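Local coordinates for protein glycoside transferase (PDB 6R2M) that probably acts as an extracellular glycoside hydrolase that cleaves exopolysaccharide chains, at residues E258-A263 / L288-T293; T20-Y25 / D303-E308. All coordinates share one frame; numbering follows the deposited sequence.

Interaction 1. Residues E258-A263 / L288-T293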
loop_
_atom_site.group_PDB
_atom_site.type_symbol
_atom_site.label_atom_id
_atom_site.label_comp_id
_atom_site.label_asym_id
_atom_site.label_seq_id
_atom_site.Cartn_x
_atom_site.Cartn_y
_atom_site.Cartn_z
ATOM N N GLU A 258 9.292 -20.764 7.989
ATOM C CA GLU A 258 10.301 -20.213 7.093
ATOM C C GLU A 258 9.695 -19.607 5.833
ATOM O O GLU A 258 10.436 -19.269 4.902
ATOM C CB GLU A 258 11.353 -21.277 6.763
ATOM C CG GLU A 258 12.111 -21.672 8.031
ATOM C CD GLU A 258 13.457 -22.330 7.775
ATOM O OE1 GLU A 258 13.888 -22.401 6.609
ATOM O OE2 GLU A 258 14.091 -22.777 8.759
ATOM N N ASN A 259 8.379 -19.387 5.811
ATOM C CA ASN A 259 7.769 -18.744 4.653
ATOM C C ASN A 259 8.302 -17.326 4.460
ATOM O O ASN A 259 8.457 -16.558 5.417
ATOM C CB ASN A 259 6.244 -18.702 4.805
ATOM C CG ASN A 259 5.605 -20.060 4.614
ATOM O OD1 ASN A 259 6.299 -21.073 4.493
ATOM N ND2 ASN A 259 4.276 -20.092 4.611
ATOM N N GLU A 260 8.593 -16.986 3.218
ATOM C CA GLU A 260 8.960 -15.625 2.851
ATOM C C GLU A 260 7.776 -14.949 2.169
ATOM O O GLU A 260 6.829 -15.606 1.733
ATOM C CB GLU A 260 10.185 -15.627 1.938
ATOM C CG GLU A 260 11.482 -15.991 2.657
ATOM C CD GLU A 260 12.592 -16.412 1.690
ATOM O OE1 GLU A 260 12.606 -17.595 1.294
ATOM O OE2 GLU A 260 13.430 -15.557 1.304
ATOM N N SER A 261 7.831 -13.619 2.093
ATOM C CA SER A 261 6.751 -12.822 1.520
ATOM C C SER A 261 7.290 -11.955 0.396
ATOM O O SER A 261 8.258 -11.215 0.589
ATOM C CB SER A 261 6.095 -11.931 2.569
ATOM O OG SER A 261 5.431 -10.825 1.945
ATOM N N THR A 262 6.659 -12.054 -0.779
ATOM C CA THR A 262 7.032 -11.183 -1.889
ATOM C C THR A 262 6.877 -9.713 -1.511
ATOM O O THR A 262 7.782 -8.902 -1.743
ATOM C CB THR A 262 6.190 -11.529 -3.110
ATOM O OG1 THR A 262 6.492 -12.865 -3.519
ATOM C CG2 THR A 262 6.500 -10.584 -4.255
ATOM N N ALA A 263 5.732 -9.351 -0.918
ATOM C CA ALA A 263 5.512 -7.952 -0.562
ATOM C C ALA A 263 6.550 -7.456 0.441
ATOM O O ALA A 263 7.007 -6.311 0.346
ATOM C CB ALA A 263 4.095 -7.755 -0.023
ATOM N N LEU A 288 13.670 -10.371 -3.954
ATOM C CA LEU A 288 12.376 -10.108 -4.577
ATOM C C LEU A 288 12.286 -10.775 -5.947
ATOM O O LEU A 288 11.251 -11.350 -6.300
ATOM C CB LEU A 288 12.162 -8.590 -4.683
ATOM C CG LEU A 288 10.934 -8.111 -5.434
ATOM C CD1 LEU A 288 9.716 -8.617 -4.690
ATOM C CD2 LEU A 288 10.902 -6.579 -5.579
ATOM N N GLU A 289 13.368 -10.725 -6.722
ATOM C CA GLU A 289 13.384 -11.397 -8.019
ATOM C C GLU A 289 13.268 -12.910 -7.869
ATOM O O GLU A 289 12.660 -13.574 -8.718
ATOM C CB GLU A 289 14.660 -11.002 -8.779
ATOM C CG GLU A 289 14.622 -9.529 -9.209
ATOM C CD GLU A 289 15.973 -8.958 -9.590
ATOM O OE1 GLU A 289 17.013 -9.479 -9.120
ATOM O OE2 GLU A 289 15.989 -7.970 -10.357
ATOM N N LYS A 290 13.801 -13.463 -6.778
ATOM C CA LYS A 290 13.747 -14.903 -6.554
ATOM C C LYS A 290 12.321 -15.381 -6.298
ATOM O O LYS A 290 11.942 -16.480 -6.719
ATOM C CB LYS A 290 14.675 -15.262 -5.386
ATOM C CG LYS A 290 14.504 -16.665 -4.857
ATOM C CD LYS A 290 15.269 -16.941 -3.561
ATOM C CE LYS A 290 14.730 -16.127 -2.413
ATOM N NZ LYS A 290 15.036 -16.607 -1.023
ATOM N N MET A 291 11.515 -14.578 -5.609
ATOM C CA MET A 291 10.144 -14.984 -5.324
ATOM C C MET A 291 9.369 -15.214 -6.608
ATOM O O MET A 291 9.508 -14.469 -7.581
ATOM C CB MET A 291 9.446 -13.915 -4.475
ATOM C CG MET A 291 10.207 -13.585 -3.192
ATOM S SD MET A 291 10.290 -14.935 -1.991
ATOM C CE MET A 291 11.667 -15.876 -2.490
ATOM N N ASP A 292 8.528 -16.240 -6.595
ATOM C CA ASP A 292 7.757 -16.646 -7.765
ATOM C C ASP A 292 6.350 -16.072 -7.644
ATOM O O ASP A 292 5.578 -16.473 -6.767
ATOM C CB ASP A 292 7.735 -18.170 -7.882
ATOM C CG ASP A 292 6.984 -18.655 -9.108
ATOM O OD1 ASP A 292 6.603 -17.821 -9.962
ATOM O OD2 ASP A 292 6.793 -19.889 -9.226
ATOM N N THR A 293 6.022 -15.119 -8.513
ATOM C CA THR A 293 4.688 -14.531 -8.536
ATOM C C THR A 293 3.875 -14.989 -9.747
ATOM O O THR A 293 2.901 -14.325 -10.109
ATOM C CB THR A 293 4.763 -12.997 -8.516
ATOM O OG1 THR A 293 5.557 -12.526 -9.616
ATOM C CG2 THR A 293 5.353 -12.481 -7.205
HETATM O O HOH W 1 4.829 -14.724 -4.430
#

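Interaction 2. Residues T20-Y25 / D303-E308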
loop_
_atom_site.group_PDB
_atom_site.type_symbol
_atom_site.label_atom_id
_atom_site.label_comp_id
_atom_site.label_asym_id
_atom_site.label_seq_id
_atom_site.Cartn_x
_atom_site.Cartn_y
_atom_site.Cartn_z
ATOM N N THR A 20 3.444 -3.253 -21.968
ATOM C CA THR A 20 2.059 -3.671 -21.833
ATOM C C THR A 20 1.896 -5.070 -21.266
ATOM O O THR A 20 0.766 -5.559 -21.209
ATOM C CB THR A 20 1.340 -3.604 -23.185
ATOM O OG1 THR A 20 1.971 -4.505 -24.096
ATOM C CG2 THR A 20 1.393 -2.194 -23.749
ATOM N N SER A 21 2.979 -5.739 -20.865
ATOM C CA SER A 21 2.880 -7.155 -20.519
ATOM C C SER A 21 2.102 -7.371 -19.226
ATOM O O SER A 21 1.338 -8.342 -19.112
ATOM C CB SER A 21 4.282 -7.758 -20.416
ATOM O OG SER A 21 5.095 -6.996 -19.547
ATOM N N VAL A 22 2.293 -6.497 -18.230
ATOM C CA VAL A 22 1.549 -6.635 -16.983
ATOM C C VAL A 22 0.061 -6.418 -17.231
ATOM O O VAL A 22 -0.783 -7.175 -16.742
ATOM C CB VAL A 22 2.083 -5.667 -15.909
ATOM C CG1 VAL A 22 1.092 -5.580 -14.746
ATOM C CG2 VAL A 22 3.440 -6.114 -15.411
ATOM N N GLN A 23 -0.279 -5.377 -17.998
ATOM C CA GLN A 23 -1.679 -5.119 -18.335
ATOM C C GLN A 23 -2.317 -6.337 -18.991
ATOM O O GLN A 23 -3.433 -6.735 -18.639
ATOM C CB GLN A 23 -1.783 -3.896 -19.255
ATOM C CG GLN A 23 -1.263 -2.602 -18.627
ATOM C CD GLN A 23 0.189 -2.305 -19.007
ATOM O OE1 GLN A 23 1.089 -3.097 -18.734
ATOM N NE2 GLN A 23 0.413 -1.161 -19.637
ATOM N N THR A 24 -1.613 -6.942 -19.954
ATOM C CA THR A 24 -2.112 -8.142 -20.619
ATOM C C THR A 24 -2.284 -9.280 -19.629
ATOM O O THR A 24 -3.312 -9.964 -19.636
ATOM C CB THR A 24 -1.156 -8.541 -21.738
ATOM O OG1 THR A 24 -1.144 -7.498 -22.724
ATOM C CG2 THR A 24 -1.594 -9.848 -22.408
ATOM N N TYR A 25 -1.312 -9.451 -18.729
ATOM C CA TYR A 25 -1.375 -10.525 -17.745
ATOM C C TYR A 25 -2.508 -10.298 -16.750
ATOM O O TYR A 25 -3.211 -11.243 -16.370
ATOM C CB TYR A 25 -0.036 -10.630 -17.024
ATOM C CG TYR A 25 0.045 -11.791 -16.084
ATOM C CD1 TYR A 25 0.447 -13.038 -16.541
ATOM C CD2 TYR A 25 -0.290 -11.657 -14.743
ATOM C CE1 TYR A 25 0.520 -14.117 -15.691
ATOM C CE2 TYR A 25 -0.214 -12.741 -13.869
ATOM C CZ TYR A 25 0.204 -13.969 -14.365
ATOM O OH TYR A 25 0.287 -15.074 -13.544
ATOM N N ASP A 303 0.834 -9.297 -3.804
ATOM C CA ASP A 303 2.222 -9.712 -4.002
ATOM C C ASP A 303 2.643 -9.529 -5.452
ATOM O O ASP A 303 3.722 -8.993 -5.736
ATOM C CB ASP A 303 2.398 -11.175 -3.583
ATOM C CG ASP A 303 2.357 -11.367 -2.085
ATOM O OD1 ASP A 303 3.010 -10.597 -1.362
ATOM O OD2 ASP A 303 1.660 -12.300 -1.631
ATOM N N TYR A 304 1.795 -9.960 -6.384
ATOM C CA TYR A 304 2.123 -9.850 -7.797
ATOM C C TYR A 304 2.414 -8.403 -8.170
ATOM O O TYR A 304 3.453 -8.095 -8.760
ATOM C CB TYR A 304 0.972 -10.404 -8.641
ATOM C CG TYR A 304 1.136 -10.100 -10.110
ATOM C CD1 TYR A 304 1.964 -10.881 -10.909
ATOM C CD2 TYR A 304 0.510 -9.007 -10.689
ATOM C CE1 TYR A 304 2.147 -10.582 -12.244
ATOM C CE2 TYR A 304 0.682 -8.709 -12.025
ATOM C CZ TYR A 304 1.496 -9.499 -12.794
ATOM O OH TYR A 304 1.648 -9.169 -14.129
ATOM N N ILE A 305 1.515 -7.491 -7.795
ATOM C CA ILE A 305 1.611 -6.146 -8.345
ATOM C C ILE A 305 2.658 -5.319 -7.608
ATOM O O ILE A 305 3.277 -4.436 -8.207
ATOM C CB ILE A 305 0.234 -5.455 -8.340
ATOM C CG1 ILE A 305 0.243 -4.235 -9.267
ATOM C CG2 ILE A 305 -0.227 -5.076 -6.920
ATOM C CD1 ILE A 305 0.308 -4.600 -10.758
ATOM N N ASN A 306 2.885 -5.568 -6.311
ATOM C CA ASN A 306 3.948 -4.834 -5.634
ATOM C C ASN A 306 5.322 -5.264 -6.126
ATOM O O ASN A 306 6.241 -4.436 -6.174
ATOM C CB ASN A 306 3.844 -5.002 -4.119
ATOM C CG ASN A 306 2.905 -3.980 -3.486
ATOM O OD1 ASN A 306 3.178 -2.791 -3.509
ATOM N ND2 ASN A 306 1.794 -4.446 -2.932
ATOM N N LYS A 307 5.477 -6.526 -6.538
ATOM C CA LYS A 307 6.726 -6.892 -7.187
ATOM C C LYS A 307 6.888 -6.129 -8.503
ATOM O O LYS A 307 7.954 -5.553 -8.750
ATOM C CB LYS A 307 6.803 -8.413 -7.395
ATOM C CG LYS A 307 8.025 -8.846 -8.187
ATOM C CD LYS A 307 8.231 -10.343 -8.132
ATOM C CE LYS A 307 9.463 -10.726 -8.927
ATOM N NZ LYS A 307 9.779 -12.182 -8.916
ATOM N N GLU A 308 5.828 -6.061 -9.325
ATOM C CA GLU A 308 5.949 -5.359 -10.600
ATOM C C GLU A 308 6.231 -3.876 -10.391
ATOM O O GLU A 308 7.073 -3.303 -11.088
ATOM C CB GLU A 308 4.692 -5.542 -11.443
ATOM C CG GLU A 308 4.442 -6.982 -11.862
ATOM C CD GLU A 308 5.606 -7.597 -12.619
ATOM O OE1 GLU A 308 6.294 -6.877 -13.371
ATOM O OE2 GLU A 308 5.818 -8.820 -12.469
#

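Interaction 1. Residues E258-A263 / L288-T293
Met291 reaches back over the start of helix 262-274, closing an alpha-helical hairpin, and each atom of its side chain finds a neighbour there. CB sits 3.3 Å from Thr262 OG1; CG passes the same hydroxyl, close to Thr262 CA. A bend at chi2 (-66°) then carries SD to within 4.0 Å of Glu260 CB, and CE finishes beside the carboxylate, near Glu260 OE2. The unbranched thioether suits this place, because its bends at chi2 and chi3 let it fold back from the end of helix 278-290, over Thr262 and on to Glu260. Thr262 is divided between two environments. With CG2 anti to the backbone N, the methyl is 3.7 Å from Thr293 CG2 and 3.8 Å from Leu288 CD1, while OG1 turns to a water 2.7 Å away that donates to Asp292 O. Outside this apolar patch, Lys290, bent at chi3 (66°), brings NZ 3.0 Å from Glu260 OE2 on its syn lone pair, the two side chains crossing at about a right angle. Tyr265 OH also bonds to OE2, so two partners hold that oxygen. Ser261, the N-cap of helix 262-274, bonds through OG to Val264 N. The methyls of Thr262, Leu288 and Thr293 thus exclude water on the inner side, while the more exposed Glu260-Lys290 pair, open to competition from solvent, probably adds less to the hold.

Interaction 2. Residues T20-Y25 / D303-E308
The rings of Tyr25 and Tyr304 lie nearly parallel, their planes 22° apart, but they are slid so far past each other that they barely overlap, with centroids 5.0 Å apart. Tyr304 therefore meets its partner mainly through the phenol end: its OH is 3.2 Å from Tyr25 CD2, and its CZ is 3.4 Å from the same carbon. On the opposite side of the Tyr304 plane, Glu308 CG lies 4.0 Å above one face, offset toward the rim. Tyr30 also meets the Tyr304 ring, at about 40°, so aromatic packing continues beyond this pair. In both tyrosines CG is anti to the backbone N, and the rings therefore extend into the space between the helices. Val22, one turn before Tyr25, forks around the tip of Tyr304. Its CG1 approaches the phenol oxygen and Ile305 CD1, whereas CG2 is 3.6 Å from Glu308 OE1 and packs on the methylene part of that glutamate. Valine suits the place, since its branch at CB sends one methyl toward Ile305 and the other toward Glu308, with the phenol oxygen close to both. The segments of helices 21-29 and 301-312 run almost exactly antiparallel, yet their axes come no closer than 12.1 Å; such a wide gap needs long groups such as tyrosine to span it. Tyr25 OH makes a weak hydrogen bond to Ser294 O. Between the segments themselves, cohesion comes from van der Waals and ring packing, which implies that fit of shape, not polar pairing, holds these two segments together.

How the interactions relate
Helix 21-29, near the N terminus, supplies the first half of interaction 2, but its partner comes only after most of the chain has been traversed. Late in that course, interaction 1 closes a short, largely helical loop from 258-263 to 288-293. Helix 301-312 follows and closes the long loop of interaction 2, so the short closure lies wholly within the long one and the two do not cross. Helix 301-312 also joins the sites directly: Asp303 OD1 accepts from Ala263 N, and Lys307 NZ reaches Glu289 O and Met291 O. The N-terminal helix is thereby tied, through helix 301-312, to the hairpin of helices 262-274 and 278-290.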